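RNA 2',3'-cyclic phosphodiesterase (Deinococcus radiodurans, PDB 5H7E) belongs to the LigT-like phosphoesterases of the 2H clan, alpha/beta proteins whose two lobes face each other across a cleft. Local coordinates at residues A20-A25 with W92-E97; T44-P49 with A110-L115; D58-G63 with L154-S159. All blocks are in the same frame, centred on the assembly; numbering follows the deposited sequence.

Contact 1. Residues A20-A25 with W92-E97; sequences APLAEA and WFVKTE
Leu22 and Ala25 of helix 16-26 lie against Val94 and Trp92 of strand 91-97, a helix-on-sheet packing that covers the antiparallel sheet in one lobe of this 2H fold. The apolar part has two pieces. Leu22 brings both methyls to a single branch of Val94: CD2 of Leu22 lies 3.7 Å from CG1 of Val94, and CD1 of Leu22 is 4.1 Å from the same carbon. The two side chains cross at about a right angle. Val94 turns CG1 into the gap between its own backbone N and carbonyl carbon (chi1 56°), and that branch is the one presented to the helix. One turn further on, the methyl CB of Ala25 sits 4.2 Å from CH2 of Trp92.

The remaining contact is polar on one side. The indole extends its six-membered end toward the helix, with CG anti to the backbone N (chi1 -173°), and the carbonyl oxygen of Ala25 meets it at the edge, near the ring plane. Behind this layer, Trp92 stacks on Tyr82, and Leu22 also touches Leu77, Ile128 and Leu130 on the neighbouring strands. At the indole edge, the Ala25 O atom lies 3.8 Å from CH2 and 4.1 Å from CZ3 of Trp92.

Contact 2. Residues T44-P49 with A110-L115; sequences TLSYLP and AGIREL. With SO4 (sulfate ion), chain D.
Leu48 and Ile112 reach toward each other tip to tip, joining strand 42-48 to helix 101-114 in a helix-on-sheet layer of the 2H fold. CD2 of Leu48 comes to 3.9 Å from CG2 of Ile112, while CD1 of Leu48 stands 4.0 Å from CD1 of Ile112, so both branches of the leucine are engaged. Ile112 extends its longer arm past Leu48 to Ser46, where its CD1 lies 3.8 Å from CB and 3.5 Å from OG of the serine.

That hydroxyl is buried beside a methyl but has its polar partner in Asp121. OG of Ser46 is anti to its own backbone N (chi1 -173°) and hydrogen-bonds to OD2 of Asp121, while OD1 of the same carboxylate takes the backbone N of Tyr47; the aspartate thus ties side chain and main chain together. Leu45 and Ser46 both face Tyr10 in a classic beta bulge, so Ser46, which meets the helix, is itself one of the two bulge residues.

Beyond the bulge, Thr44 belongs to a His-x-Thr sequence of the kind that marks this clan, and it faces a sulfate ion that His127 and Thr129 of the second such sequence also bind. A glycerol makes a weak hydrogen bond to the threonine hydroxyl, and Thr44 OG1 lies 3.1 Å from O4 of the sulfate.

Contact 3. Residues D58-G63 with L154-S159; sequences DLKRLG and LTLYRS
Leu156 of strand 148-160 sets one methyl, CD2, beside two consecutive residues of helix 56-67. CB of Leu59 is 4.2 Å from CD2 of Leu156, and CG of Lys60 is 4.3 Å from the same atom, so the helix meets the leucine with the bases of its side chains. Leu156 holds CG anti to the backbone N (chi1 175°), which carries the branch out from the strand toward the helix. Lys60 contributes only the aliphatic start of its chain to this packing, and its remainder leads away. A turn along, Gly63 has no side chain and its backbone faces Leu154, whose CD2 is 4.9 Å from CA of the glycine.

Moving outward, Leu59 packs on Leu8 and Leu48, and its carbonyl oxygen is hydrogen-bonded to the hydroxyl of Tyr10, which fastens the helix to strand 6-13 as well. On the helix surface, NH1 of Arg61 forms a salt bridge of 2.7 Å with OD1 of Asp58, the carboxylate carbon lying in plane at the guanidinium edge; OD2 of Asp58 pairs with Arg55. Tyr157 points to the other side of the strand, where its ring lies over CG2 of Thr155 and stacks on Phe9. A helix laid across one face of an antiparallel sheet in this way is the two-layer alpha/beta packing expected of a lobe in a LigT-like 2H phosphoesterase.

Overall arrangement
Contacts 2 and 3 are neighbours, with centres about 9 Å apart, and they touch where Leu62 and Leu59 of helix 56-67 meet Ile112 and Leu48. Contact 1 lies on the opposite side of the chain's centre, about 25 Å and 24 Å from the centres of contacts 2 and 3. All three reach one antiparallel sheet. Their segments alternate along the chain: 20-25, 44-49 and 58-63 come first, then their partners 92-97, 110-115 and 154-159 in the same order. The chain therefore passes between the two lobes repeatedly, and the sulfate probably marks the cleft between them.

Contact 1. Residues A20-A25 with W92-E97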
ATOM      1  N   ALA A  20     -15.525  -2.108  -0.284  1.00 20.98           N
ATOM      2  CA  ALA A  20     -16.777  -2.514   0.353  1.00 21.55           C
ATOM      3  C   ALA A  20     -16.762  -3.986   0.725  1.00 20.85           C
ATOM      4  O   ALA A  20     -17.113  -4.303   1.887  1.00 21.86           O
ATOM      5  CB  ALA A  20     -17.989  -2.176  -0.532  1.00 24.83           C
ATOM      6  N   PRO A  21     -16.413  -4.912  -0.154  1.00 20.29           N
ATOM      7  CA  PRO A  21     -16.367  -6.309   0.299  1.00 21.30           C
ATOM      8  C   PRO A  21     -15.275  -6.556   1.314  1.00 20.57           C
ATOM      9  O   PRO A  21     -15.419  -7.436   2.181  1.00 22.71           O
ATOM     10  CB  PRO A  21     -16.164  -7.098  -0.999  1.00 24.22           C
ATOM     11  CG  PRO A  21     -15.607  -6.095  -2.002  1.00 24.60           C
ATOM     12  CD  PRO A  21     -16.279  -4.816  -1.649  1.00 21.55           C
ATOM     13  N   LEU A  22     -14.205  -5.787   1.279  1.00 18.47           N
ATOM     14  CA  LEU A  22     -13.198  -5.953   2.323  1.00 18.58           C
ATOM     15  C   LEU A  22     -13.755  -5.542   3.673  1.00 18.68           C
ATOM     16  O   LEU A  22     -13.458  -6.144   4.712  1.00 20.74           O
ATOM     17  CB  LEU A  22     -11.951  -5.154   1.986  1.00 17.85           C
ATOM     18  CG  LEU A  22     -11.204  -5.703   0.738  1.00 16.96           C
ATOM     19  CD1 LEU A  22      -9.975  -4.839   0.488  1.00 18.42           C
ATOM     20  CD2 LEU A  22     -10.803  -7.207   0.910  1.00 19.24           C
ATOM     21  N   ALA A  23     -14.494  -4.436   3.715  1.00 17.91           N
ATOM     22  CA  ALA A  23     -15.075  -4.043   4.980  1.00 20.36           C
ATOM     23  C   ALA A  23     -16.065  -5.071   5.478  1.00 21.35           C
ATOM     24  O   ALA A  23     -16.216  -5.233   6.695  1.00 25.83           O
ATOM     25  CB  ALA A  23     -15.800  -2.703   4.841  1.00 22.78           C
ATOM     26  N   GLU A  24     -16.797  -5.730   4.559  1.00 21.83           N
ATOM     27  CA  GLU A  24     -17.704  -6.773   4.988  1.00 26.32           C
ATOM     28  C   GLU A  24     -16.934  -7.917   5.640  1.00 24.72           C
ATOM     29  O   GLU A  24     -17.412  -8.513   6.609  1.00 29.42           O
ATOM     30  CB  GLU A  24     -18.527  -7.260   3.813  1.00 29.34           C
ATOM     31  CG  GLU A  24     -19.432  -6.170   3.260  1.00 44.69           C
ATOM     32  CD  GLU A  24     -20.269  -6.600   2.077  1.00 65.44           C
ATOM     33  OE1 GLU A  24     -20.440  -5.781   1.149  1.00 60.88           O
ATOM     34  OE2 GLU A  24     -20.743  -7.759   2.079  1.00 78.21           O
ATOM     35  N   ALA A  25     -15.742  -8.228   5.134  1.00 23.99           N
ATOM     36  CA  ALA A  25     -14.909  -9.254   5.785  1.00 23.70           C
ATOM     37  C   ALA A  25     -14.474  -8.823   7.175  1.00 26.31           C
ATOM     38  O   ALA A  25     -14.340  -9.645   8.083  1.00 27.64           O
ATOM     39  CB  ALA A  25     -13.698  -9.548   4.914  1.00 21.42           C
ATOM     40  N   TRP A  92      -3.575  -8.615   9.720  1.00 25.16           N
ATOM     41  CA  TRP A  92      -4.420  -9.462   8.897  1.00 20.49           C
ATOM     42  C   TRP A  92      -4.524  -8.723   7.575  1.00 20.18           C
ATOM     43  O   TRP A  92      -4.782  -7.540   7.566  1.00 22.00           O
ATOM     44  CB  TRP A  92      -5.796  -9.583   9.521  1.00 22.44           C
ATOM     45  CG  TRP A  92      -6.712 -10.558   8.856  1.00 24.39           C
ATOM     46  CD1 TRP A  92      -6.412 -11.816   8.460  1.00 26.96           C
ATOM     47  CD2 TRP A  92      -8.095 -10.365   8.555  1.00 23.59           C
ATOM     48  NE1 TRP A  92      -7.510 -12.419   7.919  1.00 25.62           N
ATOM     49  CE2 TRP A  92      -8.560 -11.547   7.967  1.00 29.32           C
ATOM     50  CE3 TRP A  92      -8.983  -9.307   8.723  1.00 27.37           C
ATOM     51  CZ2 TRP A  92      -9.864 -11.697   7.545  1.00 27.93           C
ATOM     52  CZ3 TRP A  92     -10.274  -9.460   8.305  1.00 29.59           C
ATOM     53  CH2 TRP A  92     -10.705 -10.645   7.723  1.00 30.94           C
ATOM     54  N   PHE A  93      -4.308  -9.409   6.462  1.00 19.40           N
ATOM     55  CA  PHE A  93      -4.321  -8.722   5.176  1.00 15.89           C
ATOM     56  C   PHE A  93      -4.949  -9.623   4.116  1.00 17.29           C
ATOM     57  O   PHE A  93      -5.186 -10.812   4.343  1.00 19.44           O
ATOM     58  CB  PHE A  93      -2.861  -8.360   4.715  1.00 18.02           C
ATOM     59  CG  PHE A  93      -1.965  -9.579   4.544  1.00 19.88           C
ATOM     60  CD1 PHE A  93      -2.039 -10.327   3.390  1.00 22.52           C
ATOM     61  CD2 PHE A  93      -1.043  -9.913   5.520  1.00 25.96           C
ATOM     62  CE1 PHE A  93      -1.225 -11.445   3.211  1.00 26.67           C
ATOM     63  CE2 PHE A  93      -0.251 -11.057   5.358  1.00 33.63           C
ATOM     64  CZ  PHE A  93      -0.355 -11.795   4.201  1.00 27.71           C
ATOM     65  N   VAL A  94      -5.296  -9.008   2.986  1.00 17.66           N
ATOM     66  CA  VAL A  94      -5.673  -9.762   1.774  1.00 16.85           C
ATOM     67  C   VAL A  94      -4.556  -9.600   0.753  1.00 16.00           C
ATOM     68  O   VAL A  94      -4.059  -8.491   0.534  1.00 16.56           O
ATOM     69  CB  VAL A  94      -7.027  -9.324   1.206  1.00 16.93           C
ATOM     70  CG1 VAL A  94      -7.101  -7.796   0.887  1.00 18.70           C
ATOM     71  CG2 VAL A  94      -7.397 -10.127  -0.042  1.00 17.58           C
ATOM     72  N   LYS A  95      -4.130 -10.726   0.161  1.00 15.91           N
ATOM     73  CA  LYS A  95      -3.108 -10.681  -0.878  1.00 17.33           C
ATOM     74  C   LYS A  95      -3.686 -10.093  -2.160  1.00 16.86           C
ATOM     75  O   LYS A  95      -4.837 -10.348  -2.508  1.00 19.04           O
ATOM     76  CB  LYS A  95      -2.609 -12.093  -1.128  1.00 17.49           C
ATOM     77  CG  LYS A  95      -1.619 -12.196  -2.294  1.00 24.17           C
ATOM     78  CD  LYS A  95      -1.159 -13.690  -2.380  1.00 40.82           C
ATOM     79  CE  LYS A  95      -0.155 -13.918  -3.473  1.00 59.59           C
ATOM     80  NZ  LYS A  95      -0.659 -13.326  -4.724  1.00 61.12           N
ATOM     81  N   THR A  96      -2.859  -9.319  -2.896  1.00 16.71           N
ATOM     82  CA  THR A  96      -3.258  -8.784  -4.198  1.00 16.15           C
ATOM     83  C   THR A  96      -2.217  -9.221  -5.208  1.00 19.94           C
ATOM     84  O   THR A  96      -1.041  -9.375  -4.866  1.00 23.04           O
ATOM     85  CB  THR A  96      -3.346  -7.265  -4.221  1.00 16.68           C
ATOM     86  OG1 THR A  96      -2.099  -6.730  -3.727  1.00 19.78           O
ATOM     87  CG2 THR A  96      -4.428  -6.773  -3.253  1.00 19.47           C
ATOM     88  N   GLU A  97      -2.685  -9.492  -6.435  1.00 18.89           N
ATOM     89  CA  GLU A  97      -1.761  -9.906  -7.510  1.00 18.28           C
ATOM     90  C   GLU A  97      -2.050  -9.051  -8.727  1.00 19.32           C
ATOM     91  O   GLU A  97      -3.204  -8.790  -9.027  1.00 20.03           O
ATOM     92  CB  GLU A  97      -1.972 -11.367  -7.873  1.00 19.71           C
ATOM     93  CG  GLU A  97      -1.034 -11.910  -8.950  1.00 36.78           C
ATOM     94  CD  GLU A  97      -1.543 -11.704 -10.390  1.00 50.03           C
ATOM     95  OE1 GLU A  97      -2.772 -11.615 -10.598  1.00 59.69           O
ATOM     96  OE2 GLU A  97      -0.697 -11.636 -11.312  1.00 44.27           O
TER

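Contact 2. Residues T44-P49 with A110-L115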
ATOM      1  N   THR A  44       0.615  -0.815  -0.564  1.00 15.83           N
ATOM      2  CA  THR A  44       1.876  -0.060  -0.445  1.00 17.36           C
ATOM      3  C   THR A  44       2.946  -0.689  -1.306  1.00 17.84           C
ATOM      4  O   THR A  44       3.125  -1.911  -1.300  1.00 19.41           O
ATOM      5  CB  THR A  44       2.319  -0.065   0.991  1.00 18.55           C
ATOM      6  OG1 THR A  44       1.287   0.511   1.776  1.00 22.20           O
ATOM      7  CG2 THR A  44       3.632   0.811   1.185  1.00 20.21           C
ATOM      8  N   LEU A  45       3.706   0.149  -2.013  1.00 16.22           N
ATOM      9  CA  LEU A  45       4.864  -0.311  -2.781  1.00 16.65           C
ATOM     10  C   LEU A  45       6.200   0.041  -2.110  1.00 18.66           C
ATOM     11  O   LEU A  45       7.159  -0.717  -2.237  1.00 20.75           O
ATOM     12  CB  LEU A  45       4.839   0.307  -4.189  1.00 18.70           C
ATOM     13  CG  LEU A  45       3.833  -0.327  -5.188  1.00 24.69           C
ATOM     14  CD1 LEU A  45       2.464   0.087  -4.986  1.00 27.88           C
ATOM     15  CD2 LEU A  45       4.242  -0.031  -6.645  1.00 24.95           C
ATOM     16  N   SER A  46       6.276   1.176  -1.423  1.00 16.73           N
ATOM     17  CA  SER A  46       7.469   1.511  -0.679  1.00 18.02           C
ATOM     18  C   SER A  46       7.097   2.558   0.358  1.00 18.09           C
ATOM     19  O   SER A  46       6.273   3.444   0.102  1.00 19.98           O
ATOM     20  CB  SER A  46       8.554   2.095  -1.605  1.00 21.50           C
ATOM     21  OG  SER A  46       9.755   2.248  -0.834  1.00 22.74           O
ATOM     22  N   TYR A  47       7.704   2.446   1.532  1.00 19.48           N
ATOM     23  CA  TYR A  47       7.474   3.379   2.631  1.00 20.48           C
ATOM     24  C   TYR A  47       8.762   4.129   2.923  1.00 21.99           C
ATOM     25  O   TYR A  47       9.814   3.516   3.071  1.00 22.31           O
ATOM     26  CB  TYR A  47       6.983   2.597   3.862  1.00 22.06           C
ATOM     27  CG  TYR A  47       6.949   3.404   5.113  1.00 22.64           C
ATOM     28  CD1 TYR A  47       6.153   4.509   5.216  1.00 27.48           C
ATOM     29  CD2 TYR A  47       7.746   3.052   6.199  1.00 25.00           C
ATOM     30  CE1 TYR A  47       6.147   5.275   6.361  1.00 29.45           C
ATOM     31  CE2 TYR A  47       7.723   3.804   7.367  1.00 28.80           C
ATOM     32  CZ  TYR A  47       6.947   4.905   7.423  1.00 29.30           C
ATOM     33  OH  TYR A  47       6.934   5.654   8.603  1.00 34.89           O
ATOM     34  N   LEU A  48       8.653   5.453   3.018  1.00 18.79           N
ATOM     35  CA  LEU A  48       9.786   6.374   3.159  1.00 19.77           C
ATOM     36  C   LEU A  48       9.583   7.173   4.433  1.00 23.90           C
ATOM     37  O   LEU A  48       8.878   8.200   4.437  1.00 24.81           O
ATOM     38  CB  LEU A  48       9.845   7.307   1.940  1.00 21.88           C
ATOM     39  CG  LEU A  48      10.052   6.651   0.552  1.00 21.87           C
ATOM     40  CD1 LEU A  48       8.821   5.976  -0.006  1.00 24.61           C
ATOM     41  CD2 LEU A  48      10.446   7.726  -0.435  1.00 26.50           C
ATOM     42  N   PRO A  49      10.213   6.773   5.525  1.00 24.90           N
ATOM     43  CA  PRO A  49       9.832   7.334   6.835  1.00 24.56           C
ATOM     44  C   PRO A  49      10.243   8.766   7.064  1.00 28.65           C
ATOM     45  O   PRO A  49       9.682   9.421   7.955  1.00 28.75           O
ATOM     46  CB  PRO A  49      10.536   6.403   7.829  1.00 28.71           C
ATOM     47  CG  PRO A  49      11.651   5.767   7.028  1.00 32.12           C
ATOM     48  CD  PRO A  49      11.129   5.624   5.640  1.00 25.50           C
ATOM     49  N   ALA A 110      14.404   0.545  -6.070  1.00 25.04           N
ATOM     50  CA  ALA A 110      15.740   0.807  -6.568  1.00 26.98           C
ATOM     51  C   ALA A 110      15.931   2.284  -6.888  1.00 26.49           C
ATOM     52  O   ALA A 110      17.024   2.828  -6.668  1.00 28.64           O
ATOM     53  CB  ALA A 110      16.023  -0.053  -7.806  1.00 30.55           C
ATOM     54  N   GLY A 111      14.920   2.911  -7.503  1.00 27.71           N
ATOM     55  CA  GLY A 111      15.055   4.321  -7.848  1.00 27.16           C
ATOM     56  C   GLY A 111      15.155   5.203  -6.620  1.00 25.58           C
ATOM     57  O   GLY A 111      15.872   6.202  -6.625  1.00 30.08           O
ATOM     58  N   ILE A 112      14.405   4.866  -5.584  1.00 22.04           N
ATOM     59  CA  ILE A 112      14.443   5.653  -4.369  1.00 23.95           C
ATOM     60  C   ILE A 112      15.837   5.583  -3.755  1.00 26.63           C
ATOM     61  O   ILE A 112      16.373   6.585  -3.318  1.00 29.49           O
ATOM     62  CB  ILE A 112      13.396   5.177  -3.356  1.00 21.92           C
ATOM     63  CG1 ILE A 112      11.995   5.385  -3.913  1.00 20.17           C
ATOM     64  CG2 ILE A 112      13.534   5.929  -2.049  1.00 25.01           C
ATOM     65  CD1 ILE A 112      10.925   4.706  -3.102  1.00 21.45           C
ATOM     66  N   ARG A 113      16.416   4.393  -3.753  1.00 29.08           N
ATOM     67  CA  ARG A 113      17.756   4.165  -3.225  1.00 34.24           C
ATOM     68  C   ARG A 113      18.784   4.937  -4.028  1.00 30.09           C
ATOM     69  O   ARG A 113      19.714   5.510  -3.480  1.00 34.50           O
ATOM     70  CB  ARG A 113      18.073   2.681  -3.317  1.00 49.82           C
ATOM     71  CG  ARG A 113      19.292   2.181  -2.561  1.00 53.41           C
ATOM     72  CD  ARG A 113      19.332   0.648  -2.524  1.00 75.36           C
ATOM     73  NE  ARG A 113      17.997   0.066  -2.705  1.00 76.41           N
ATOM     74  CZ  ARG A 113      17.648  -1.194  -2.469  1.00 71.43           C
ATOM     75  NH1 ARG A 113      18.530  -2.069  -1.999  1.00 70.29           N
ATOM     76  NH2 ARG A 113      16.398  -1.575  -2.691  1.00 68.35           N
ATOM     77  N   GLU A 114      18.603   4.946  -5.336  1.00 29.18           N
ATOM     78  CA  GLU A 114      19.511   5.629  -6.243  1.00 35.30           C
ATOM     79  C   GLU A 114      19.524   7.125  -5.923  1.00 33.21           C
ATOM     80  O   GLU A 114      20.536   7.786  -6.080  1.00 35.81           O
ATOM     81  CB  GLU A 114      19.188   5.306  -7.701  1.00 52.01           C
ATOM     82  CG  GLU A 114      19.631   3.897  -8.089  1.00 53.48           C
ATOM     83  CD  GLU A 114      18.935   3.330  -9.316  1.00 61.88           C
ATOM     84  OE1 GLU A 114      18.235   4.080 -10.015  1.00 58.37           O
ATOM     85  OE2 GLU A 114      19.094   2.122  -9.580  1.00 62.10           O
ATOM     86  N   LEU A 115      18.377   7.655  -5.526  1.00 31.34           N
ATOM     87  CA  LEU A 115      18.256   9.056  -5.119  1.00 30.17           C
ATOM     88  C   LEU A 115      18.872   9.311  -3.755  1.00 30.89           C
ATOM     89  O   LEU A 115      18.947  10.466  -3.351  1.00 36.57           O
ATOM     90  CB  LEU A 115      16.777   9.477  -5.092  1.00 30.77           C
ATOM     91  CG  LEU A 115      16.147   9.591  -6.480  1.00 29.17           C
ATOM     92  CD1 LEU A 115      14.660   9.707  -6.384  1.00 29.85           C
ATOM     93  CD2 LEU A 115      16.753  10.790  -7.287  1.00 35.13           C
TER
HETATM   94  S   SO4 D 303       0.914  -1.694   5.097  1.00 35.13           S
HETATM   95  O1  SO4 D 303       1.543  -0.764   6.006  1.00 42.33           O
HETATM   96  O2  SO4 D 303       1.013  -3.037   5.700  1.00 37.17           O
HETATM   97  O3  SO4 D 303      -0.444  -1.197   4.929  1.00 41.24           O
HETATM   98  O4  SO4 D 303       1.565  -1.737   3.836  1.00 41.38           O

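Contact 3. Residues D58-G63 with L154-S159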
ATOM      1  N   ASP A  58      12.088  15.159  -6.672  1.00 30.38           N
ATOM      2  CA  ASP A  58      12.742  13.973  -7.255  1.00 28.68           C
ATOM      3  C   ASP A  58      11.842  12.754  -7.196  1.00 26.24           C
ATOM      4  O   ASP A  58      11.832  11.943  -8.127  1.00 28.41           O
ATOM      5  CB  ASP A  58      14.057  13.632  -6.555  1.00 30.02           C
ATOM      6  CG  ASP A  58      15.165  14.656  -6.835  1.00 43.71           C
ATOM      7  OD1 ASP A  58      15.095  15.388  -7.860  1.00 39.62           O
ATOM      8  OD2 ASP A  58      16.125  14.696  -6.021  1.00 43.52           O
ATOM      9  N   LEU A  59      11.129  12.581  -6.083  1.00 26.34           N
ATOM     10  CA  LEU A  59      10.246  11.429  -5.952  1.00 25.93           C
ATOM     11  C   LEU A  59       9.088  11.509  -6.934  1.00 22.82           C
ATOM     12  O   LEU A  59       8.577  10.471  -7.392  1.00 24.21           O
ATOM     13  CB  LEU A  59       9.696  11.342  -4.521  1.00 24.89           C
ATOM     14  CG  LEU A  59      10.791  11.005  -3.500  1.00 26.70           C
ATOM     15  CD1 LEU A  59      10.199  11.097  -2.088  1.00 28.79           C
ATOM     16  CD2 LEU A  59      11.345   9.554  -3.674  1.00 24.11           C
ATOM     17  N   LYS A  60       8.612  12.721  -7.220  1.00 28.87           N
ATOM     18  CA  LYS A  60       7.539  12.896  -8.193  1.00 24.35           C
ATOM     19  C   LYS A  60       8.030  12.580  -9.597  1.00 26.65           C
ATOM     20  O   LYS A  60       7.319  11.952 -10.380  1.00 27.10           O
ATOM     21  CB  LYS A  60       6.982  14.327  -8.125  1.00 28.12           C
ATOM     22  CG  LYS A  60       6.066  14.522  -6.922  1.00 30.60           C
ATOM     23  CD  LYS A  60       5.710  15.983  -6.659  1.00 35.54           C
ATOM     24  CE  LYS A  60       4.897  16.586  -7.782  1.00 55.03           C
ATOM     25  NZ  LYS A  60       4.475  18.007  -7.463  1.00 58.88           N
ATOM     26  N   ARG A  61       9.233  13.026  -9.933  1.00 28.04           N
ATOM     27  CA  ARG A  61       9.810  12.695 -11.229  1.00 29.37           C
ATOM     28  C   ARG A  61       9.986  11.188 -11.372  1.00 29.68           C
ATOM     29  O   ARG A  61       9.799  10.641 -12.462  1.00 29.61           O
ATOM     30  CB  ARG A  61      11.147  13.409 -11.393  1.00 32.27           C
ATOM     31  CG  ARG A  61      11.022  14.880 -11.573  1.00 37.66           C
ATOM     32  CD  ARG A  61      12.414  15.482 -11.912  1.00 38.98           C
ATOM     33  NE  ARG A  61      12.465  16.927 -11.695  1.00 63.48           N
ATOM     34  CZ  ARG A  61      13.070  17.533 -10.670  1.00 66.66           C
ATOM     35  NH1 ARG A  61      13.705  16.839  -9.728  1.00 68.50           N
ATOM     36  NH2 ARG A  61      13.039  18.856 -10.586  1.00 71.38           N
ATOM     37  N   LEU A  62      10.430  10.523 -10.299  1.00 25.06           N
ATOM     38  CA  LEU A  62      10.578   9.064 -10.340  1.00 24.99           C
ATOM     39  C   LEU A  62       9.237   8.378 -10.565  1.00 25.85           C
ATOM     40  O   LEU A  62       9.129   7.470 -11.403  1.00 24.45           O
ATOM     41  CB  LEU A  62      11.238   8.585  -9.045  1.00 23.57           C
ATOM     42  CG  LEU A  62      11.368   7.053  -8.917  1.00 25.44           C
ATOM     43  CD1 LEU A  62      12.348   6.499  -9.996  1.00 26.02           C
ATOM     44  CD2 LEU A  62      11.891   6.838  -7.513  1.00 27.98           C
ATOM     45  N   GLY A  63       8.192   8.829  -9.876  1.00 24.55           N
ATOM     46  CA  GLY A  63       6.876   8.230 -10.072  1.00 23.06           C
ATOM     47  C   GLY A  63       6.387   8.395 -11.499  1.00 25.12           C
ATOM     48  O   GLY A  63       5.898   7.444 -12.112  1.00 24.04           O
ATOM     49  N   LEU A 154      -0.419   5.443  -9.921  1.00 18.46           N
ATOM     50  CA  LEU A 154       0.325   5.193  -8.697  1.00 18.87           C
ATOM     51  C   LEU A 154       0.220   6.473  -7.896  1.00 20.01           C
ATOM     52  O   LEU A 154       0.237   7.554  -8.491  1.00 24.21           O
ATOM     53  CB  LEU A 154       1.793   4.902  -9.042  1.00 20.23           C
ATOM     54  CG  LEU A 154       2.731   4.682  -7.821  1.00 21.09           C
ATOM     55  CD1 LEU A 154       2.324   3.497  -7.028  1.00 23.44           C
ATOM     56  CD2 LEU A 154       4.188   4.577  -8.253  1.00 27.39           C
ATOM     57  N   THR A 155       0.062   6.366  -6.584  1.00 17.82           N
ATOM     58  CA  THR A 155      -0.112   7.583  -5.792  1.00 19.65           C
ATOM     59  C   THR A 155       1.051   7.730  -4.817  1.00 19.15           C
ATOM     60  O   THR A 155       1.470   6.762  -4.179  1.00 19.98           O
ATOM     61  CB  THR A 155      -1.420   7.538  -5.045  1.00 21.64           C
ATOM     62  OG1 THR A 155      -2.517   7.472  -5.992  1.00 26.11           O
ATOM     63  CG2 THR A 155      -1.568   8.798  -4.107  1.00 22.87           C
ATOM     64  N   LEU A 156       1.538   8.979  -4.662  1.00 20.17           N
ATOM     65  CA  LEU A 156       2.477   9.287  -3.591  1.00 20.83           C
ATOM     66  C   LEU A 156       1.702   9.962  -2.463  1.00 21.90           C
ATOM     67  O   LEU A 156       1.101  11.010  -2.674  1.00 23.33           O
ATOM     68  CB  LEU A 156       3.612  10.174  -4.116  1.00 19.09           C
ATOM     69  CG  LEU A 156       4.618  10.691  -3.070  1.00 20.96           C
ATOM     70  CD1 LEU A 156       5.456   9.539  -2.537  1.00 23.32           C
ATOM     71  CD2 LEU A 156       5.595  11.787  -3.668  1.00 22.88           C
ATOM     72  N   TYR A 157       1.659   9.322  -1.298  1.00 21.45           N
ATOM     73  CA  TYR A 157       0.926   9.798  -0.124  1.00 21.03           C
ATOM     74  C   TYR A 157       1.884  10.363   0.900  1.00 22.23           C
ATOM     75  O   TYR A 157       3.034   9.917   1.024  1.00 23.08           O
ATOM     76  CB  TYR A 157       0.194   8.620   0.543  1.00 20.76           C
ATOM     77  CG  TYR A 157      -0.964   8.059  -0.222  1.00 20.52           C
ATOM     78  CD1 TYR A 157      -2.217   8.675  -0.136  1.00 27.52           C
ATOM     79  CD2 TYR A 157      -0.817   6.930  -1.015  1.00 24.17           C
ATOM     80  CE1 TYR A 157      -3.309   8.125  -0.814  1.00 27.74           C
ATOM     81  CE2 TYR A 157      -1.898   6.394  -1.718  1.00 27.60           C
ATOM     82  CZ  TYR A 157      -3.130   7.001  -1.597  1.00 33.19           C
ATOM     83  OH  TYR A 157      -4.184   6.457  -2.302  1.00 42.53           O
ATOM     84  N   ARG A 158       1.381  11.299   1.702  1.00 23.96           N
ATOM     85  CA  ARG A 158       2.047  11.685   2.933  1.00 24.03           C
ATOM     86  C   ARG A 158       1.196  11.201   4.098  1.00 28.98           C
ATOM     87  O   ARG A 158      -0.023  11.355   4.081  1.00 29.18           O
ATOM     88  CB  ARG A 158       2.217  13.168   3.006  1.00 27.05           C
ATOM     89  CG  ARG A 158       2.878  13.635   4.277  1.00 26.79           C
ATOM     90  CD  ARG A 158       3.055  15.110   4.246  1.00 30.55           C
ATOM     91  NE  ARG A 158       3.477  15.569   5.557  1.00 34.30           N
ATOM     92  CZ  ARG A 158       3.515  16.851   5.909  1.00 42.46           C
ATOM     93  NH1 ARG A 158       3.193  17.788   5.024  1.00 39.23           N
ATOM     94  NH2 ARG A 158       3.901  17.181   7.130  1.00 38.06           N
ATOM     95  N   SER A 159       1.845  10.668   5.121  1.00 26.95           N
ATOM     96  CA  SER A 159       1.169  10.243   6.337  1.00 32.08           C
ATOM     97  C   SER A 159       1.329  11.274   7.444  1.00 35.69           C
ATOM     98  O   SER A 159       2.434  11.743   7.722  1.00 33.15           O
ATOM     99  CB  SER A 159       1.703   8.875   6.774  1.00 39.47           C
ATOM    100  OG  SER A 159       1.126   8.503   8.018  1.00 39.38           O
TER